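Local coordinates for protein methyltransferase type 12 (Clostridium thermocellum, PDB 3JWG) that probably methylates the 2'-hydroxyl of the 3'-terminal nucleotide of small RNAs with S-adenosylmethionine, as the methyltransferase domain of a bacterial Hen1, at residues K169-Q172 with T173-V176; R160-R163 with F164-T167; E80-R83 with K84-S87. One frame throughout, in Å; residues are numbered along the deposited sequence.

Contacts 2 and 1 follow each other along the chain, and contact 3 stands apart from both. Residues 160-167 belong to the loop, with a turn at 162-165, that leads into helix 168-182, whose first turns are contact 1; the two meet where Trp166 CZ3 lies 3.5 Å from Trp174 CG, with their centres about 15 Å apart. Contact 3, at 80-87, closes a short helix before edge strand 86-90, on the opposite side of the chain's centre and about 37 Å from either of the others, centre to centre. The bound magnesium ion is about 13 Å from the side chains of Phe171 and Ile86 and about 14 Å from that of Glu165.

Contact 1: K169-Q172 with T173-V176; sequences KEFQ and TWAV. Unlike the reference sequence in segment 169-172: Gln172 (reference Glu).
Trp174 leans back along the first turns of helix 168-182 onto Phe171, three residues earlier. Its CB rests 3.3 Å from Glu170 O, the same carbonyl oxygen that accepts the backbone N-H of Trp174. With CG anti to the backbone N (chi1 170°), the indole runs beside its own helix, and CE3 passes Phe171 O, which lies in the indole plane at the ring edge. Farther out, CZ3 comes 3.7 Å from Phe171 CE1. The two rings are nearly parallel, at 29°, but slid so far apart that they barely overlap. At the other side of the indole, NE1 donates a hydrogen bond to Glu124.

The preceding residue, Thr173, binds Lys169 O, one turn back, twice. Its backbone N donates over 2.9 Å and its OG1 over 2.6 Å, reaching Lys169 O from opposite faces of the carbonyl plane. The OG1 hydroxyl is thus satisfied within the helix. Ala175 N continues the i to i-4 pattern with a bond to Phe171 O.

Trp166, just before the helix, meets the indole edge-to-face. The buried side of the helix lies against the sheet, Phe171 touching strands 135-141 and 202-209, and Ala175 touching Phe207 and Phe188 of strands 202-209 and 184-191.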
ATOM      1  N   LYS A 169       8.088  15.333  -6.941  1.00 18.76           N
ATOM      2  CA  LYS A 169       8.442  15.235  -8.354  1.00 19.10           C
ATOM      3  C   LYS A 169       8.931  13.826  -8.690  1.00 18.37           C
ATOM      4  O   LYS A 169       8.618  13.273  -9.751  1.00 16.65           O
ATOM      5  CB  LYS A 169       9.542  16.243  -8.693  1.00 23.26           C
ATOM      6  CG  LYS A 169      10.032  16.152 -10.126  1.00 27.27           C
ATOM      7  CD  LYS A 169      11.201  17.093 -10.369  1.00 31.68           C
ATOM      8  CE  LYS A 169      11.686  16.989 -11.804  1.00 34.67           C
ATOM      9  NZ  LYS A 169      10.585  17.313 -12.752  1.00 39.04           N
ATOM     10  N   GLU A 170       9.709  13.250  -7.784  1.00 17.70           N
ATOM     11  CA  GLU A 170      10.230  11.906  -7.987  1.00 16.55           C
ATOM     12  C   GLU A 170       9.101  10.891  -8.003  1.00 15.21           C
ATOM     13  O   GLU A 170       9.077  10.006  -8.846  1.00 15.86           O
ATOM     14  CB  GLU A 170      11.227  11.548  -6.888  1.00 17.30           C
ATOM     15  CG  GLU A 170      12.474  12.413  -6.923  1.00 19.36           C
ATOM     16  CD  GLU A 170      13.469  12.038  -5.860  1.00 18.78           C
ATOM     17  OE1 GLU A 170      13.040  11.728  -4.727  1.00 20.03           O
ATOM     18  OE2 GLU A 170      14.685  12.069  -6.154  1.00 22.09           O
ATOM     19  N   PHE A 171       8.161  11.023  -7.073  1.00 13.68           N
ATOM     20  CA  PHE A 171       7.048  10.085  -7.026  1.00 13.36           C
ATOM     21  C   PHE A 171       6.137  10.213  -8.244  1.00 14.63           C
ATOM     22  O   PHE A 171       5.752   9.217  -8.851  1.00 13.60           O
ATOM     23  CB  PHE A 171       6.209  10.292  -5.766  1.00 12.54           C
ATOM     24  CG  PHE A 171       5.032   9.347  -5.658  1.00 12.12           C
ATOM     25  CD1 PHE A 171       5.234   7.980  -5.509  1.00 13.72           C
ATOM     26  CD2 PHE A 171       3.725   9.824  -5.698  1.00 13.14           C
ATOM     27  CE1 PHE A 171       4.147   7.094  -5.399  1.00 13.82           C
ATOM     28  CE2 PHE A 171       2.631   8.952  -5.588  1.00 14.90           C
ATOM     29  CZ  PHE A 171       2.845   7.582  -5.438  1.00 13.26           C
ATOM     30  N   GLN A 172       5.780  11.440  -8.597  1.00 16.53           N
ATOM     31  CA  GLN A 172       4.890  11.643  -9.732  1.00 18.97           C
ATOM     32  C   GLN A 172       5.528  11.225 -11.045  1.00 20.67           C
ATOM     33  O   GLN A 172       4.860  10.645 -11.903  1.00 19.52           O
ATOM     34  CB  GLN A 172       4.426  13.097  -9.768  1.00 22.33           C
ATOM     35  CG  GLN A 172       3.415  13.394  -8.675  1.00 26.55           C
ATOM     36  CD  GLN A 172       3.140  14.868  -8.506  1.00 29.93           C
ATOM     37  OE1 GLN A 172       3.230  15.640  -9.460  1.00 34.08           O
ATOM     38  NE2 GLN A 172       2.791  15.268  -7.289  1.00 31.75           N
ATOM     39  N   THR A 173       6.822  11.493 -11.197  1.00 19.79           N
ATOM     40  CA  THR A 173       7.533  11.105 -12.410  1.00 23.27           C
ATOM     41  C   THR A 173       7.520   9.578 -12.512  1.00 21.81           C
ATOM     42  O   THR A 173       7.260   9.010 -13.578  1.00 20.87           O
ATOM     43  CB  THR A 173       8.996  11.594 -12.377  1.00 23.34           C
ATOM     44  OG1 THR A 173       9.015  13.025 -12.295  1.00 25.37           O
ATOM     45  CG2 THR A 173       9.740  11.148 -13.634  1.00 26.13           C
ATOM     46  N   TRP A 174       7.803   8.925 -11.390  1.00 20.56           N
ATOM     47  CA  TRP A 174       7.810   7.468 -11.323  1.00 17.79           C
ATOM     48  C   TRP A 174       6.423   6.911 -11.634  1.00 16.73           C
ATOM     49  O   TRP A 174       6.276   5.995 -12.439  1.00 18.25           O
ATOM     50  CB  TRP A 174       8.222   7.004  -9.924  1.00 17.55           C
ATOM     51  CG  TRP A 174       8.028   5.534  -9.717  1.00 17.09           C
ATOM     52  CD1 TRP A 174       8.855   4.528 -10.133  1.00 18.30           C
ATOM     53  CD2 TRP A 174       6.914   4.900  -9.073  1.00 18.41           C
ATOM     54  NE1 TRP A 174       8.328   3.307  -9.787  1.00 18.95           N
ATOM     55  CE2 TRP A 174       7.137   3.505  -9.136  1.00 19.18           C
ATOM     56  CE3 TRP A 174       5.749   5.375  -8.449  1.00 18.07           C
ATOM     57  CZ2 TRP A 174       6.235   2.574  -8.599  1.00 17.30           C
ATOM     58  CZ3 TRP A 174       4.849   4.445  -7.911  1.00 17.98           C
ATOM     59  CH2 TRP A 174       5.101   3.065  -7.991  1.00 18.33           C
ATOM     60  N   ALA A 175       5.408   7.464 -10.981  1.00 15.54           N
ATOM     61  CA  ALA A 175       4.036   7.007 -11.181  1.00 16.80           C
ATOM     62  C   ALA A 175       3.574   7.140 -12.631  1.00 18.43           C
ATOM     63  O   ALA A 175       3.005   6.205 -13.193  1.00 17.12           O
ATOM     64  CB  ALA A 175       3.095   7.768 -10.270  1.00 15.55           C
ATOM     65  N   VAL A 176       3.812   8.304 -13.228  1.00 19.96           N
ATOM     66  CA  VAL A 176       3.412   8.542 -14.612  1.00 21.70           C
ATOM     67  C   VAL A 176       4.071   7.551 -15.570  1.00 21.15           C
ATOM     68  O   VAL A 176       3.420   7.040 -16.487  1.00 20.54           O
ATOM     69  CB  VAL A 176       3.760   9.993 -15.053  1.00 21.90           C
ATOM     70  CG1 VAL A 176       3.550  10.155 -16.560  1.00 22.67           C
ATOM     71  CG2 VAL A 176       2.886  10.981 -14.293  1.00 21.91           C
TER

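Contact 2: R160-R163 with F164-T167; sequences RDHR and FEWT
A type I beta turn from His162 to Glu165 brings these two side chains together, and a histidine-carboxylate hydrogen bond joins them across the turn. Glu165 N closes the turn on His162 O at 3.0 Å. Beside this backbone bond the side chains run the same way: His162 ND1 donates to Glu165 OE2 over 2.9 Å, with an N-H...O angle of 153°. OE2 lies near the imidazole plane at the ring edge, whereas ND1 comes from above the carboxylate, whose plane is turned 53° from the ring. Glu165 CG is anti to its carbonyl carbon (chi1 -57°), and its extended chain carries the carboxylate back over the turn, with CG 3.4 Å from His162 O. The bond probably fixes the rotation of the imidazole.

Asp161 OD2 is modelled 2.9 Å from Arg163 NH1 as a salt bridge, though the two side chains are crowded in the model and its detail is doubtful.

The turn lies at the surface between strand 135-141 and helix 168-182. Trp166 pairs with Lys143 through backbone hydrogen bonds, while Thr167 is the N-cap of the helix and with Glu170, whose OE1 accepts its backbone N-H, forms a capping box.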
ATOM      1  N   ARG A 160      15.554   9.338  11.927  1.00 33.12           N
ATOM      2  CA  ARG A 160      15.666  10.752  11.576  1.00 31.66           C
ATOM      3  C   ARG A 160      16.216  10.911  10.165  1.00 28.87           C
ATOM      4  O   ARG A 160      16.259  12.017   9.623  1.00 28.79           O
ATOM      5  CB  ARG A 160      16.584  11.474  12.560  1.00 32.62           C
ATOM      6  CG  ARG A 160      16.061  11.482  13.970  1.00 36.85           C
ATOM      7  CD  ARG A 160      16.879  12.395  14.852  1.00 38.49           C
ATOM      8  NE  ARG A 160      16.316  12.464  16.194  1.00 39.99           N
ATOM      9  CZ  ARG A 160      16.530  13.465  17.039  1.00 41.43           C
ATOM     10  NH1 ARG A 160      17.298  14.483  16.676  1.00 43.34           N
ATOM     11  NH2 ARG A 160      15.977  13.447  18.244  1.00 42.82           N
ATOM     12  N   ASP A 161      16.636   9.795   9.581  1.00 27.28           N
ATOM     13  CA  ASP A 161      17.186   9.779   8.231  1.00 27.13           C
ATOM     14  C   ASP A 161      16.057   9.629   7.214  1.00 25.38           C
ATOM     15  O   ASP A 161      15.451   8.565   7.105  1.00 27.48           O
ATOM     16  CB  ASP A 161      18.173   8.616   8.091  1.00 27.08           C
ATOM     17  CG  ASP A 161      18.837   8.580   6.736  1.00 26.51           C
ATOM     18  OD1 ASP A 161      18.655   9.550   5.976  1.00 23.17           O
ATOM     19  OD2 ASP A 161      19.547   7.592   6.437  1.00 26.51           O
ATOM     20  N   HIS A 162      15.786  10.692   6.464  1.00 23.98           N
ATOM     21  CA  HIS A 162      14.713  10.677   5.468  1.00 23.72           C
ATOM     22  C   HIS A 162      15.216  10.736   4.027  1.00 21.64           C
ATOM     23  O   HIS A 162      14.435  10.954   3.101  1.00 19.55           O
ATOM     24  CB  HIS A 162      13.769  11.860   5.713  1.00 25.94           C
ATOM     25  CG  HIS A 162      13.046  11.795   7.022  1.00 30.60           C
ATOM     26  ND1 HIS A 162      11.993  10.934   7.248  1.00 33.39           N
ATOM     27  CD2 HIS A 162      13.241  12.463   8.184  1.00 31.66           C
ATOM     28  CE1 HIS A 162      11.570  11.075   8.493  1.00 33.49           C
ATOM     29  NE2 HIS A 162      12.312  11.996   9.082  1.00 33.82           N
ATOM     30  N   ARG A 163      16.507  10.514   3.827  1.00 18.31           N
ATOM     31  CA  ARG A 163      17.077  10.611   2.487  1.00 20.15           C
ATOM     32  C   ARG A 163      16.491   9.640   1.465  1.00 19.97           C
ATOM     33  O   ARG A 163      16.513   9.908   0.260  1.00 19.74           O
ATOM     34  CB  ARG A 163      18.595  10.433   2.556  1.00 22.09           C
ATOM     35  CG  ARG A 163      19.281  11.390   3.511  1.00 24.68           C
ATOM     36  CD  ARG A 163      20.271  10.632   4.386  1.00 28.09           C
ATOM     37  NE  ARG A 163      21.430  10.188   3.641  1.00 26.65           N
ATOM     38  CZ  ARG A 163      22.237   9.199   4.012  1.00 25.12           C
ATOM     39  NH1 ARG A 163      22.017   8.513   5.128  1.00 23.10           N
ATOM     40  NH2 ARG A 163      23.289   8.920   3.264  1.00 23.61           N
ATOM     41  N   PHE A 164      15.964   8.518   1.934  1.00 19.62           N
ATOM     42  CA  PHE A 164      15.396   7.559   1.009  1.00 24.02           C
ATOM     43  C   PHE A 164      13.931   7.766   0.678  1.00 21.17           C
ATOM     44  O   PHE A 164      13.345   6.993  -0.082  1.00 23.32           O
ATOM     45  CB  PHE A 164      15.668   6.140   1.498  1.00 30.52           C
ATOM     46  CG  PHE A 164      16.986   5.604   1.022  1.00 39.53           C
ATOM     47  CD1 PHE A 164      17.596   4.532   1.652  1.00 44.37           C
ATOM     48  CD2 PHE A 164      17.613   6.180  -0.080  1.00 42.45           C
ATOM     49  CE1 PHE A 164      18.808   4.044   1.190  1.00 46.68           C
ATOM     50  CE2 PHE A 164      18.820   5.700  -0.548  1.00 44.99           C
ATOM     51  CZ  PHE A 164      19.417   4.633   0.086  1.00 47.98           C
ATOM     52  N   GLU A 165      13.343   8.820   1.232  1.00 19.37           N
ATOM     53  CA  GLU A 165      11.961   9.142   0.908  1.00 18.54           C
ATOM     54  C   GLU A 165      12.035   9.869  -0.432  1.00 18.21           C
ATOM     55  O   GLU A 165      13.064  10.463  -0.775  1.00 16.70           O
ATOM     56  CB  GLU A 165      11.340  10.054   1.964  1.00 17.55           C
ATOM     57  CG  GLU A 165      11.407   9.465   3.349  1.00 21.79           C
ATOM     58  CD  GLU A 165      10.674  10.280   4.385  1.00 22.61           C
ATOM     59  OE1 GLU A 165      10.575  11.517   4.232  1.00 22.87           O
ATOM     60  OE2 GLU A 165      10.215   9.674   5.374  1.00 26.95           O
ATOM     61  N   TRP A 166      10.944   9.823  -1.182  1.00 15.64           N
ATOM     62  CA  TRP A 166      10.887  10.443  -2.493  1.00 14.56           C
ATOM     63  C   TRP A 166      10.248  11.810  -2.431  1.00 15.90           C
ATOM     64  O   TRP A 166       9.357  12.044  -1.614  1.00 14.67           O
ATOM     65  CB  TRP A 166      10.058   9.574  -3.438  1.00 15.43           C
ATOM     66  CG  TRP A 166      10.579   8.189  -3.663  1.00 16.34           C
ATOM     67  CD1 TRP A 166      11.597   7.563  -2.992  1.00 16.11           C
ATOM     68  CD2 TRP A 166      10.104   7.251  -4.637  1.00 16.19           C
ATOM     69  NE1 TRP A 166      11.785   6.293  -3.493  1.00 17.40           N
ATOM     70  CE2 TRP A 166      10.882   6.077  -4.504  1.00 17.32           C
ATOM     71  CE3 TRP A 166       9.097   7.292  -5.612  1.00 18.23           C
ATOM     72  CZ2 TRP A 166      10.683   4.954  -5.311  1.00 15.99           C
ATOM     73  CZ3 TRP A 166       8.899   6.173  -6.417  1.00 18.87           C
ATOM     74  CH2 TRP A 166       9.692   5.018  -6.261  1.00 19.67           C
ATOM     75  N   THR A 167      10.702  12.712  -3.300  1.00 15.18           N
ATOM     76  CA  THR A 167      10.119  14.049  -3.363  1.00 16.34           C
ATOM     77  C   THR A 167       8.829  13.880  -4.161  1.00 15.86           C
ATOM     78  O   THR A 167       8.575  12.813  -4.725  1.00 14.60           O
ATOM     79  CB  THR A 167      11.016  15.051  -4.125  1.00 13.53           C
ATOM     80  OG1 THR A 167      11.235  14.575  -5.459  1.00 17.59           O
ATOM     81  CG2 THR A 167      12.371  15.227  -3.416  1.00 16.28           C
TER

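Contact 3: E80-R83 with K84-S87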
ATOM      1  N   GLU A  80     -16.101 -17.286  12.963  1.00 35.83           N
ATOM      2  CA  GLU A  80     -15.892 -18.031  11.729  1.00 36.46           C
ATOM      3  C   GLU A  80     -16.093 -17.203  10.459  1.00 35.34           C
ATOM      4  O   GLU A  80     -15.273 -17.264   9.546  1.00 33.92           O
ATOM      5  CB  GLU A  80     -16.820 -19.244  11.700  1.00 37.63           C
ATOM      6  CG  GLU A  80     -16.602 -20.167  10.521  1.00 40.57           C
ATOM      7  CD  GLU A  80     -17.421 -21.438  10.634  1.00 42.88           C
ATOM      8  OE1 GLU A  80     -18.666 -21.342  10.703  1.00 44.13           O
ATOM      9  OE2 GLU A  80     -16.818 -22.532  10.661  1.00 43.80           O
ATOM     10  N   MET A  81     -17.179 -16.435  10.399  1.00 35.97           N
ATOM     11  CA  MET A  81     -17.463 -15.619   9.217  1.00 36.39           C
ATOM     12  C   MET A  81     -16.358 -14.597   8.956  1.00 34.52           C
ATOM     13  O   MET A  81     -16.021 -14.320   7.807  1.00 35.38           O
ATOM     14  CB  MET A  81     -18.802 -14.879   9.367  1.00 39.97           C
ATOM     15  CG  MET A  81     -18.743 -13.641  10.260  1.00 45.92           C
ATOM     16  SD  MET A  81     -20.272 -12.660  10.279  1.00 53.56           S
ATOM     17  CE  MET A  81     -20.108 -11.710   8.757  1.00 51.00           C
ATOM     18  N   GLN A  82     -15.798 -14.039  10.024  1.00 32.90           N
ATOM     19  CA  GLN A  82     -14.740 -13.041   9.894  1.00 31.64           C
ATOM     20  C   GLN A  82     -13.415 -13.675   9.497  1.00 30.62           C
ATOM     21  O   GLN A  82     -12.650 -13.101   8.722  1.00 29.16           O
ATOM     22  CB  GLN A  82     -14.579 -12.267  11.205  1.00 30.45           C
ATOM     23  CG  GLN A  82     -15.830 -11.506  11.597  1.00 33.66           C
ATOM     24  CD  GLN A  82     -16.228 -10.481  10.554  1.00 32.90           C
ATOM     25  OE1 GLN A  82     -17.389 -10.408  10.146  1.00 34.65           O
ATOM     26  NE2 GLN A  82     -15.265  -9.683  10.118  1.00 33.56           N
ATOM     27  N   ARG A  83     -13.151 -14.863  10.024  1.00 27.77           N
ATOM     28  CA  ARG A  83     -11.917 -15.566   9.710  1.00 29.32           C
ATOM     29  C   ARG A  83     -11.823 -15.897   8.218  1.00 28.54           C
ATOM     30  O   ARG A  83     -10.737 -15.869   7.634  1.00 27.29           O
ATOM     31  CB  ARG A  83     -11.827 -16.862  10.517  1.00 29.06           C
ATOM     32  CG  ARG A  83     -10.595 -17.686  10.199  1.00 33.68           C
ATOM     33  CD  ARG A  83      -9.356 -17.036  10.784  1.00 38.59           C
ATOM     34  NE  ARG A  83      -8.115 -17.685  10.366  1.00 42.47           N
ATOM     35  CZ  ARG A  83      -7.583 -17.583   9.152  1.00 44.39           C
ATOM     36  NH1 ARG A  83      -8.182 -16.853   8.218  1.00 44.23           N
ATOM     37  NH2 ARG A  83      -6.444 -18.204   8.873  1.00 45.06           N
ATOM     38  N   LYS A  84     -12.961 -16.216   7.608  1.00 27.79           N
ATOM     39  CA  LYS A  84     -13.000 -16.567   6.192  1.00 28.72           C
ATOM     40  C   LYS A  84     -12.740 -15.389   5.253  1.00 28.14           C
ATOM     41  O   LYS A  84     -12.492 -15.580   4.061  1.00 29.21           O
ATOM     42  CB  LYS A  84     -14.348 -17.207   5.853  1.00 31.44           C
ATOM     43  CG  LYS A  84     -14.583 -18.531   6.573  1.00 36.13           C
ATOM     44  CD  LYS A  84     -15.990 -19.073   6.332  1.00 38.69           C
ATOM     45  CE  LYS A  84     -16.212 -20.369   7.106  1.00 41.81           C
ATOM     46  NZ  LYS A  84     -17.576 -20.934   6.891  1.00 43.27           N
ATOM     47  N   ARG A  85     -12.786 -14.175   5.792  1.00 26.89           N
ATOM     48  CA  ARG A  85     -12.566 -12.976   4.989  1.00 26.91           C
ATOM     49  C   ARG A  85     -11.095 -12.596   4.872  1.00 27.14           C
ATOM     50  O   ARG A  85     -10.701 -11.921   3.924  1.00 26.09           O
ATOM     51  CB  ARG A  85     -13.303 -11.783   5.598  1.00 26.85           C
ATOM     52  CG  ARG A  85     -14.810 -11.928   5.745  1.00 26.24           C
ATOM     53  CD  ARG A  85     -15.333 -10.776   6.590  1.00 28.97           C
ATOM     54  NE  ARG A  85     -15.083  -9.484   5.955  1.00 28.48           N
ATOM     55  CZ  ARG A  85     -15.066  -8.319   6.595  1.00 29.65           C
ATOM     56  NH1 ARG A  85     -15.276  -8.271   7.905  1.00 28.71           N
ATOM     57  NH2 ARG A  85     -14.857  -7.195   5.920  1.00 29.26           N
ATOM     58  N   ILE A  86     -10.282 -13.030   5.829  1.00 26.75           N
ATOM     59  CA  ILE A  86      -8.875 -12.655   5.828  1.00 26.03           C
ATOM     60  C   ILE A  86      -7.861 -13.776   5.616  1.00 26.42           C
ATOM     61  O   ILE A  86      -8.031 -14.907   6.088  1.00 26.87           O
ATOM     62  CB  ILE A  86      -8.540 -11.904   7.136  1.00 25.90           C
ATOM     63  CG1 ILE A  86      -7.138 -11.301   7.064  1.00 26.11           C
ATOM     64  CG2 ILE A  86      -8.646 -12.849   8.314  1.00 28.30           C
ATOM     65  CD1 ILE A  86      -6.878 -10.272   8.145  1.00 27.97           C
ATOM     66  N   SER A  87      -6.795 -13.431   4.903  1.00 24.34           N
ATOM     67  CA  SER A  87      -5.713 -14.352   4.593  1.00 25.57           C
ATOM     68  C   SER A  87      -4.370 -13.624   4.675  1.00 24.93           C
ATOM     69  O   SER A  87      -4.276 -12.438   4.353  1.00 21.46           O
ATOM     70  CB  SER A  87      -5.902 -14.919   3.187  1.00 23.88           C
ATOM     71  OG  SER A  87      -4.735 -15.588   2.752  1.00 32.73           O
TER
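Three side-chain pairs, Glu80 with Lys84, Gln82 with Arg85 and Arg83 with Ile86, meet at different inclinations around the end of the short helix 80-83. Glu80 and Lys84 approach at a slant, mainly through their aliphatic parts: Lys84 CE packs 3.4 Å from Glu80 CG. Their charged ends form only a long salt bridge, Glu80 OE1 to Lys84 NZ at 4.0 Å, likely little more than a general electrostatic attraction. Lys84 N also donates to Glu80 O, an i to i-4 bond at the end of the helix.

Gln82 and Arg85 lie side by side and point the same way, the amide plane turned 81° from the guanidinium, so that the amide stands almost upright at the guanidinium edge. The polar end of Arg85 is held by carbonyls at the end of helix 42-48 and just before strand 55-60, NH1 by Leu48 O and NH2 by Phe53 O.

Arg83 crosses Ile86 at about a right angle. A bend at chi2 (73°) turns its chain so that NH1 makes a weak bond to Ile86 O at 2.9 Å, near the guanidinium plane. Along the backbone, Arg85 N bonds to Gln82 O at 3.1 Å, and a weak bond from Ile86 N to Arg83 O follows as the helix gives way to the strand.

Ile86 begins edge strand 86-90 and touches Ile75, while Arg85 and Ser87 pair through their backbones with the neighbouring parallel strand 55-60.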